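Local atomic coordinates of purine nucleoside phosphorylase (Schistosoma mansoni, PDB entry 6BB7), a protein that catalyses the reversible phosphorolysis of purine nucleosides, probably including inosine and guanosine, to the free base and ribose 1-phosphate. Residues G192-N197 and G220-P225. Numbering follows the deposited sequence.
Sequences GVYAFN and GMSTVP. With D4V (3-methylpyridin-2-ol), chain F.
Phe196 and Gly220 sit side by side in a parallel bridge, their CA atoms 5.5 Å apart, with Gly220 N giving its hydrogen to Ala195 O (3.0 Å) and Asn197 N returning one to Gly220 O. Past this short pairing the 220-225 chain turns away, and the two aromatic side chains of 192-197 fill the angle between the strand and the start of the helix at Val224. Tyr194, with CG anti to the backbone N (chi1 -180°), extends its ring toward the turn at 220-222 until the hydroxyl accepts a nearly straight hydrogen bond from Ser222 N (N to OH 3.2 Å, 166° at the hydrogen). That phenol oxygen, Tyr194 OH, lies close against the backbone of Gly220, 3.0 Å from its C atom. Val224 is wedged against both rings: its CG2 packs on Tyr194 CD2 at 3.7 Å, while CB meets CD2 of Phe196. The Phe196 ring has Gly220 O at its edge, in plane, and its CE2 touches Pro225 CG at 3.6 Å, with CZ close behind; Pro225 CD adds an off-centre CH-pi contact. Met221 runs beside Asn197, then continues extended (chi2 173°) to bring CE within 3.7 Å of atom O of the bound 3-methylpyridin-2-ol, so the end of the bridge borders the ligand. Asn197 ND2 is held by Thr201 O, and Thr223 OG1 by Asn117 of strand 112-121. The contact thus joins strand 189-196 to strand 218-220 and the N-terminus of helix 224-232, deep in the central mixed sheet of the phosphorylase fold. Strand 131-139 packs against Tyr194, Phe196 and Val224, and from a neighbouring subunit Leu145 reaches Phe196 and Phe161 reaches Met221.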
loop_
_atom_site.group_PDB
_atom_site.type_symbol
_atom_site.label_atom_id
_atom_site.label_comp_id
_atom_site.label_asym_id
_atom_site.label_seq_id
_atom_site.Cartn_x
_atom_site.Cartn_y
_atom_site.Cartn_z
ATOM N N GLY A 192 9.571 5.316 21.671
ATOM C CA GLY A 192 8.288 5.177 20.998
ATOM C C GLY A 192 8.295 4.349 19.725
ATOM O O GLY A 192 9.339 3.942 19.206
ATOM N N VAL A 193 7.076 4.104 19.238
ATOM C CA VAL A 193 6.800 3.349 18.008
ATOM C C VAL A 193 6.648 4.307 16.822
ATOM O O VAL A 193 5.856 5.263 16.879
ATOM C CB VAL A 193 5.517 2.527 18.187
ATOM C CG1 VAL A 193 5.125 1.855 16.874
ATOM C CG2 VAL A 193 5.680 1.500 19.322
ATOM N N TYR A 194 7.376 4.018 15.731
ATOM C CA TYR A 194 7.439 4.849 14.521
ATOM C C TYR A 194 6.543 4.277 13.426
ATOM O O TYR A 194 6.727 3.122 13.012
ATOM C CB TYR A 194 8.879 4.898 14.025
ATOM C CG TYR A 194 9.178 5.713 12.781
ATOM C CD1 TYR A 194 9.679 7.017 12.884
ATOM C CD2 TYR A 194 9.022 5.178 11.489
ATOM C CE1 TYR A 194 9.994 7.767 11.753
ATOM C CE2 TYR A 194 9.337 5.913 10.354
ATOM C CZ TYR A 194 9.815 7.210 10.479
ATOM O OH TYR A 194 10.168 7.967 9.396
ATOM N N ALA A 195 5.593 5.087 12.943
ATOM C CA ALA A 195 4.794 4.753 11.756
ATOM C C ALA A 195 5.461 5.289 10.490
ATOM O O ALA A 195 5.806 6.479 10.412
ATOM C CB ALA A 195 3.387 5.338 11.863
ATOM N N PHE A 196 5.612 4.411 9.484
ATOM C CA PHE A 196 6.156 4.780 8.174
ATOM C C PHE A 196 5.002 5.182 7.239
ATOM O O PHE A 196 4.193 4.337 6.831
ATOM C CB PHE A 196 6.962 3.599 7.619
ATOM C CG PHE A 196 7.635 3.835 6.252
ATOM C CD1 PHE A 196 7.913 5.109 5.741
ATOM C CD2 PHE A 196 7.984 2.721 5.478
ATOM C CE1 PHE A 196 8.508 5.271 4.492
ATOM C CE2 PHE A 196 8.581 2.886 4.235
ATOM C CZ PHE A 196 8.839 4.149 3.731
ATOM N N ASN A 197 4.904 6.492 6.958
ATOM C CA ASN A 197 4.056 7.090 5.913
ATOM C C ASN A 197 4.911 7.235 4.653
ATOM O O ASN A 197 5.886 7.983 4.640
ATOM C CB ASN A 197 3.560 8.475 6.368
ATOM C CG ASN A 197 2.988 9.331 5.235
ATOM O OD1 ASN A 197 2.406 8.813 4.273
ATOM N ND2 ASN A 197 3.150 10.666 5.351
ATOM N N GLY A 220 6.784 9.319 10.197
ATOM C CA GLY A 220 7.670 9.948 9.226
ATOM C C GLY A 220 7.771 9.151 7.938
ATOM O O GLY A 220 7.138 8.095 7.792
ATOM N N MET A 221 8.634 9.641 7.029
ATOM C CA MET A 221 8.690 9.188 5.635
ATOM C C MET A 221 9.985 8.459 5.278
ATOM O O MET A 221 10.303 8.329 4.090
ATOM C CB MET A 221 8.486 10.362 4.664
ATOM C CG MET A 221 7.266 11.210 4.881
ATOM S SD MET A 221 7.300 12.674 3.788
ATOM C CE MET A 221 6.018 13.642 4.571
ATOM N N SER A 222 10.758 8.007 6.259
ATOM C CA SER A 222 12.073 7.414 5.990
ATOM C C SER A 222 12.346 6.296 6.995
ATOM O O SER A 222 11.449 5.836 7.715
ATOM C CB SER A 222 13.176 8.490 6.039
ATOM O OG SER A 222 13.338 8.990 7.342
ATOM N N THR A 223 13.613 5.857 7.020
ATOM C CA THR A 223 14.205 5.042 8.077
ATOM C C THR A 223 13.818 3.558 8.049
ATOM O O THR A 223 14.708 2.694 8.090
ATOM C CB THR A 223 13.970 5.697 9.436
ATOM O OG1 THR A 223 14.603 6.993 9.429
ATOM C CG2 THR A 223 14.552 4.848 10.574
ATOM N N VAL A 224 12.516 3.232 8.019
ATOM C CA VAL A 224 12.096 1.819 8.048
ATOM C C VAL A 224 12.708 1.000 6.914
ATOM O O VAL A 224 13.140 -0.147 7.175
ATOM C CB VAL A 224 10.564 1.734 8.164
ATOM C CG1 VAL A 224 10.008 0.335 7.903
ATOM C CG2 VAL A 224 10.110 2.241 9.554
ATOM N N PRO A 225 12.788 1.482 5.656
ATOM C CA PRO A 225 13.450 0.659 4.611
ATOM C C PRO A 225 14.890 0.296 4.962
ATOM O O PRO A 225 15.298 -0.874 4.823
ATOM C CB PRO A 225 13.334 1.534 3.351
ATOM C CG PRO A 225 12.083 2.380 3.604
ATOM C CD PRO A 225 12.203 2.718 5.078
HETATM C C4 D4V F . 5.444 15.956 10.430
HETATM C C5 D4V F . 6.792 14.551 8.971
HETATM C C3 D4V F . 6.565 16.813 10.654
HETATM C C2 D4V F . 7.826 16.530 10.030
HETATM C C1 D4V F . 7.960 15.440 9.192
HETATM O O D4V F . 6.891 13.447 8.171
HETATM C C D4V F . 9.285 15.130 8.522
HETATM N N D4V F . 5.581 14.806 9.581
#